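Local atomic coordinates of Asp/Glu-specific dipeptidyl-peptidase (Flavobacterium psychrophilum, PDB entry 5JXF), a protein that removes dipeptides from the N-terminus of oligopeptides as a serine peptidase of family S46, strictly requiring aspartate or glutamate at the P1 position. Residues Pro215-Asp227 with Ala612-Pro626. Sequence-based numbering, arbitrary orientation.
Sequences PPSLIGKFGSDTD and AIEKYIPGDYEFDVP
Phe222 and Phe623 meet in a T-shaped stack, the edge of Phe623 directed at the face of Phe222 with ring planes 88° apart. The Phe222 ring, its CG anti to the backbone N (chi1 -174°), reaches between the end of helix 609-615 and the loop that follows it, CE2 lying 3.9 Å from Ala612 CB and CE1 equally close to Val625 CG2. Gly223 CA sits over one face of Phe623 in a CH-pi contact. Farther along, Pro626 packs its CD 3.9 Å from Leu218 CB and its CG against Pro216 and Ile219. Gly223 belongs to a type II turn, Lys221 to Ser224, that leads toward Asp225 of the pocket holding the bound arginine; its N donates to Glu622 O (3.2 Å), meeting the carbonyl from above its plane. Asp620 OD1 takes Glu622 N in an Asx turn and Phe623 N in the wider Asx motif, from opposite faces of its carboxylate. Among the charged groups, the extended Lys615 brings NZ 3.0 Å from Asp227 OD2, above the carboxylate plane, while also bonding His234 and Pro232 O. Asp227 OD1 borders the Phe623 edge, 3.5 Å from CZ. With an alanine at Asp227, the ammonium would probably lose its carboxylate mate and the Phe623 edge its polar neighbour.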
loop_
_atom_site.group_PDB
_atom_site.type_symbol
_atom_site.label_atom_id
_atom_site.label_comp_id
_atom_site.label_asym_id
_atom_site.label_seq_id
_atom_site.Cartn_x
_atom_site.Cartn_y
_atom_site.Cartn_z
ATOM N N PRO A 215 2.168 19.166 19.898
ATOM C CA PRO A 215 1.114 18.146 19.948
ATOM C C PRO A 215 1.676 16.830 20.455
ATOM O O PRO A 215 2.895 16.630 20.381
ATOM C CB PRO A 215 0.684 18.016 18.485
ATOM C CG PRO A 215 1.976 18.280 17.725
ATOM C CD PRO A 215 2.644 19.394 18.523
ATOM N N PRO A 216 0.811 15.932 20.939
ATOM C CA PRO A 216 1.263 14.564 21.211
ATOM C C PRO A 216 1.936 13.957 19.991
ATOM O O PRO A 216 1.637 14.338 18.856
ATOM C CB PRO A 216 -0.038 13.827 21.569
ATOM C CG PRO A 216 -1.115 14.652 20.984
ATOM C CD PRO A 216 -0.644 16.073 21.137
ATOM N N SER A 217 2.878 13.049 20.228
ATOM C CA SER A 217 3.586 12.380 19.142
ATOM C C SER A 217 2.646 11.650 18.199
ATOM O O SER A 217 2.956 11.470 17.026
ATOM C CB SER A 217 4.605 11.386 19.696
ATOM O OG SER A 217 5.800 12.048 20.081
ATOM N N LEU A 218 1.500 11.211 18.709
ATOM C CA LEU A 218 0.576 10.473 17.855
ATOM C C LEU A 218 0.003 11.418 16.807
ATOM O O LEU A 218 -0.331 10.993 15.716
ATOM C CB LEU A 218 -0.522 9.794 18.675
ATOM C CG LEU A 218 -0.024 8.548 19.426
ATOM C CD1 LEU A 218 -1.009 8.146 20.512
ATOM C CD2 LEU A 218 0.276 7.361 18.476
ATOM N N ILE A 219 -0.065 12.712 17.108
ATOM C CA ILE A 219 -0.391 13.679 16.057
ATOM C C ILE A 219 0.888 14.171 15.374
ATOM O O ILE A 219 0.940 14.239 14.145
ATOM C CB ILE A 219 -1.224 14.842 16.608
ATOM C CG1 ILE A 219 -2.530 14.278 17.199
ATOM C CG2 ILE A 219 -1.557 15.838 15.504
ATOM C CD1 ILE A 219 -3.386 15.321 17.887
ATOM N N GLY A 220 1.924 14.468 16.167
ATOM C CA GLY A 220 3.207 14.973 15.664
ATOM C C GLY A 220 3.911 14.070 14.659
ATOM O O GLY A 220 4.543 14.544 13.709
ATOM N N LYS A 221 3.827 12.757 14.867
ATOM C CA LYS A 221 4.354 11.822 13.882
ATOM C C LYS A 221 3.389 10.650 13.680
ATOM O O LYS A 221 3.782 9.485 13.711
ATOM C CB LYS A 221 5.744 11.334 14.296
ATOM C CG LYS A 221 5.893 10.965 15.760
ATOM C CD LYS A 221 7.366 10.860 16.146
ATOM C CE LYS A 221 8.123 9.953 15.188
ATOM N NZ LYS A 221 9.454 9.549 15.715
ATOM N N PHE A 222 2.120 10.983 13.467
ATOM C CA PHE A 222 1.105 9.993 13.127
ATOM C C PHE A 222 1.580 9.061 12.029
ATOM O O PHE A 222 1.892 9.504 10.929
ATOM C CB PHE A 222 -0.196 10.680 12.690
ATOM C CG PHE A 222 -1.352 9.706 12.469
ATOM C CD1 PHE A 222 -1.773 8.868 13.491
ATOM C CD2 PHE A 222 -2.002 9.632 11.251
ATOM C CE1 PHE A 222 -2.847 7.964 13.301
ATOM C CE2 PHE A 222 -3.072 8.755 11.065
ATOM C CZ PHE A 222 -3.487 7.918 12.094
ATOM N N GLY A 223 1.643 7.767 12.331
ATOM C CA GLY A 223 2.113 6.798 11.354
ATOM C C GLY A 223 3.596 6.481 11.450
ATOM O O GLY A 223 4.072 5.528 10.826
ATOM N N SER A 224 4.316 7.277 12.240
ATOM C CA SER A 224 5.751 7.085 12.479
ATOM C C SER A 224 6.501 6.709 11.208
ATOM O O SER A 224 6.451 7.424 10.202
ATOM C CB SER A 224 5.981 6.004 13.545
ATOM O OG SER A 224 5.803 6.507 14.859
ATOM N N ASP A 225 7.156 5.555 11.247
ATOM C CA ASP A 225 7.990 5.132 10.142
ATOM C C ASP A 225 7.211 4.493 8.991
ATOM O O ASP A 225 7.675 4.504 7.849
ATOM C CB ASP A 225 9.067 4.191 10.657
ATOM C CG ASP A 225 9.995 4.875 11.650
ATOM O OD1 ASP A 225 9.847 6.106 11.869
ATOM O OD2 ASP A 225 10.876 4.188 12.209
ATOM N N THR A 226 6.027 3.955 9.264
ATOM C CA THR A 226 5.210 3.427 8.175
ATOM C C THR A 226 4.873 4.528 7.172
ATOM O O THR A 226 5.094 4.369 5.976
ATOM C CB THR A 226 3.907 2.781 8.701
ATOM O OG1 THR A 226 4.254 1.678 9.545
ATOM C CG2 THR A 226 3.044 2.288 7.543
ATOM N N ASP A 227 4.394 5.663 7.674
ATOM C CA ASP A 227 4.018 6.794 6.831
ATOM C C ASP A 227 5.148 7.797 6.492
ATOM O O ASP A 227 4.929 8.740 5.732
ATOM C CB ASP A 227 2.871 7.556 7.499
ATOM C CG ASP A 227 1.523 6.852 7.314
ATOM O OD1 ASP A 227 1.546 5.695 6.873
ATOM O OD2 ASP A 227 0.463 7.447 7.618
ATOM N N ALA A 612 -7.273 10.252 8.376
ATOM C CA ALA A 612 -6.518 9.840 9.553
ATOM C C ALA A 612 -7.305 8.774 10.308
ATOM O O ALA A 612 -6.740 7.807 10.825
ATOM C CB ALA A 612 -6.235 11.040 10.453
ATOM N N ILE A 613 -8.615 8.969 10.378
ATOM C CA ILE A 613 -9.498 8.008 11.028
ATOM C C ILE A 613 -9.463 6.652 10.317
ATOM O O ILE A 613 -9.440 5.616 10.971
ATOM C CB ILE A 613 -10.950 8.543 11.092
ATOM C CG1 ILE A 613 -10.995 9.843 11.897
ATOM C CG2 ILE A 613 -11.928 7.482 11.654
ATOM C CD1 ILE A 613 -10.353 9.762 13.276
ATOM N N GLU A 614 -9.441 6.657 8.986
ATOM C CA GLU A 614 -9.325 5.413 8.216
ATOM C C GLU A 614 -8.089 4.609 8.638
ATOM O O GLU A 614 -8.108 3.383 8.641
ATOM C CB GLU A 614 -9.249 5.702 6.711
ATOM C CG GLU A 614 -10.534 6.206 6.056
ATOM C CD GLU A 614 -10.341 6.542 4.573
ATOM O OE1 GLU A 614 -9.187 6.810 4.163
ATOM O OE2 GLU A 614 -11.339 6.534 3.815
ATOM N N LYS A 615 -7.016 5.307 9.010
ATOM C CA LYS A 615 -5.759 4.663 9.404
ATOM C C LYS A 615 -5.707 4.306 10.900
ATOM O O LYS A 615 -4.779 3.634 11.352
ATOM C CB LYS A 615 -4.567 5.574 9.051
ATOM C CG LYS A 615 -4.367 5.831 7.559
ATOM C CD LYS A 615 -3.129 6.709 7.322
ATOM C CE LYS A 615 -2.901 7.002 5.844
ATOM N NZ LYS A 615 -1.777 7.956 5.637
ATOM N N TYR A 616 -6.700 4.765 11.656
ATOM C CA TYR A 616 -6.728 4.591 13.110
ATOM C C TYR A 616 -6.684 3.115 13.505
ATOM O O TYR A 616 -7.430 2.302 12.973
ATOM C CB TYR A 616 -7.980 5.264 13.684
ATOM C CG TYR A 616 -8.248 5.032 15.155
ATOM C CD1 TYR A 616 -7.223 5.078 16.091
ATOM C CD2 TYR A 616 -9.546 4.787 15.612
ATOM C CE1 TYR A 616 -7.476 4.880 17.443
ATOM C CE2 TYR A 616 -9.813 4.578 16.965
ATOM C CZ TYR A 616 -8.777 4.625 17.875
ATOM O OH TYR A 616 -9.032 4.422 19.211
ATOM N N ILE A 617 -5.767 2.776 14.406
ATOM C CA ILE A 617 -5.732 1.451 15.005
ATOM C C ILE A 617 -5.600 1.644 16.502
ATOM O O ILE A 617 -4.581 2.161 16.974
ATOM C CB ILE A 617 -4.571 0.596 14.496
ATOM C CG1 ILE A 617 -4.630 0.444 12.975
ATOM C CG2 ILE A 617 -4.594 -0.776 15.167
ATOM C CD1 ILE A 617 -3.407 -0.247 12.382
ATOM N N PRO A 618 -6.645 1.270 17.255
ATOM C CA PRO A 618 -6.679 1.484 18.704
ATOM C C PRO A 618 -5.442 0.940 19.409
ATOM O O PRO A 618 -5.061 -0.208 19.201
ATOM C CB PRO A 618 -7.942 0.731 19.129
ATOM C CG PRO A 618 -8.837 0.886 17.958
ATOM C CD PRO A 618 -7.939 0.787 16.747
ATOM N N GLY A 619 -4.793 1.799 20.195
ATOM C CA GLY A 619 -3.648 1.407 21.003
ATOM C C GLY A 619 -2.415 0.974 20.233
ATOM O O GLY A 619 -1.492 0.402 20.807
ATOM N N ASP A 620 -2.400 1.241 18.933
ATOM C CA ASP A 620 -1.252 0.905 18.100
ATOM C C ASP A 620 -0.042 1.837 18.325
ATOM O O ASP A 620 -0.189 3.034 18.563
ATOM C CB ASP A 620 -1.659 0.925 16.628
ATOM C CG ASP A 620 -0.535 0.508 15.711
ATOM O OD1 ASP A 620 0.250 1.390 15.289
ATOM O OD2 ASP A 620 -0.433 -0.703 15.415
ATOM N N TYR A 621 1.151 1.252 18.254
ATOM C CA TYR A 621 2.423 1.971 18.387
ATOM C C TYR A 621 2.468 3.233 17.509
ATOM O O TYR A 621 2.813 4.322 17.981
ATOM C CB TYR A 621 3.579 1.028 18.030
ATOM C CG TYR A 621 4.959 1.499 18.450
ATOM C CD1 TYR A 621 5.350 1.474 19.783
ATOM C CD2 TYR A 621 5.864 1.971 17.511
ATOM C CE1 TYR A 621 6.613 1.904 20.173
ATOM C CE2 TYR A 621 7.126 2.400 17.884
ATOM C CZ TYR A 621 7.496 2.367 19.214
ATOM O OH TYR A 621 8.751 2.799 19.574
ATOM N N GLU A 622 2.078 3.080 16.245
ATOM C CA GLU A 622 2.157 4.155 15.260
ATOM C C GLU A 622 0.822 4.852 14.978
ATOM O O GLU A 622 0.764 6.076 14.909
ATOM C CB GLU A 622 2.726 3.612 13.945
ATOM C CG GLU A 622 4.033 2.826 14.092
ATOM C CD GLU A 622 4.498 2.196 12.780
ATOM O OE1 GLU A 622 3.670 2.070 11.852
ATOM O OE2 GLU A 622 5.692 1.834 12.673
ATOM N N PHE A 623 -0.254 4.090 14.806
ATOM C CA PHE A 623 -1.493 4.697 14.323
ATOM C C PHE A 623 -2.594 4.840 15.369
ATOM O O PHE A 623 -3.761 4.997 15.006
ATOM C CB PHE A 623 -2.059 3.901 13.143
ATOM C CG PHE A 623 -1.167 3.870 11.935
ATOM C CD1 PHE A 623 -1.202 4.894 10.998
ATOM C CD2 PHE A 623 -0.303 2.810 11.727
ATOM C CE1 PHE A 623 -0.383 4.865 9.865
ATOM C CE2 PHE A 623 0.520 2.768 10.596
ATOM C CZ PHE A 623 0.477 3.810 9.667
ATOM N N ASP A 624 -2.251 4.795 16.652
ATOM C CA ASP A 624 -3.231 5.156 17.680
ATOM C C ASP A 624 -3.550 6.654 17.560
ATOM O O ASP A 624 -2.730 7.424 17.069
ATOM C CB ASP A 624 -2.703 4.810 19.076
ATOM C CG ASP A 624 -3.760 4.924 20.159
ATOM O OD1 ASP A 624 -4.961 5.090 19.839
ATOM O OD2 ASP A 624 -3.385 4.819 21.344
ATOM N N VAL A 625 -4.753 7.051 17.968
ATOM C CA VAL A 625 -5.173 8.453 17.936
ATOM C C VAL A 625 -5.527 8.885 19.350
ATOM O O VAL A 625 -6.089 8.100 20.099
ATOM C CB VAL A 625 -6.394 8.680 16.999
ATOM C CG1 VAL A 625 -6.853 10.132 17.045
ATOM C CG2 VAL A 625 -6.060 8.291 15.573
ATOM N N PRO A 626 -5.156 10.116 19.742
ATOM C CA PRO A 626 -5.589 10.614 21.051
ATOM C C PRO A 626 -7.108 10.647 21.187
ATOM O O PRO A 626 -7.828 10.722 20.183
ATOM C CB PRO A 626 -5.015 12.028 21.098
ATOM C CG PRO A 626 -3.833 11.974 20.223
ATOM C CD PRO A 626 -4.193 11.032 19.106
#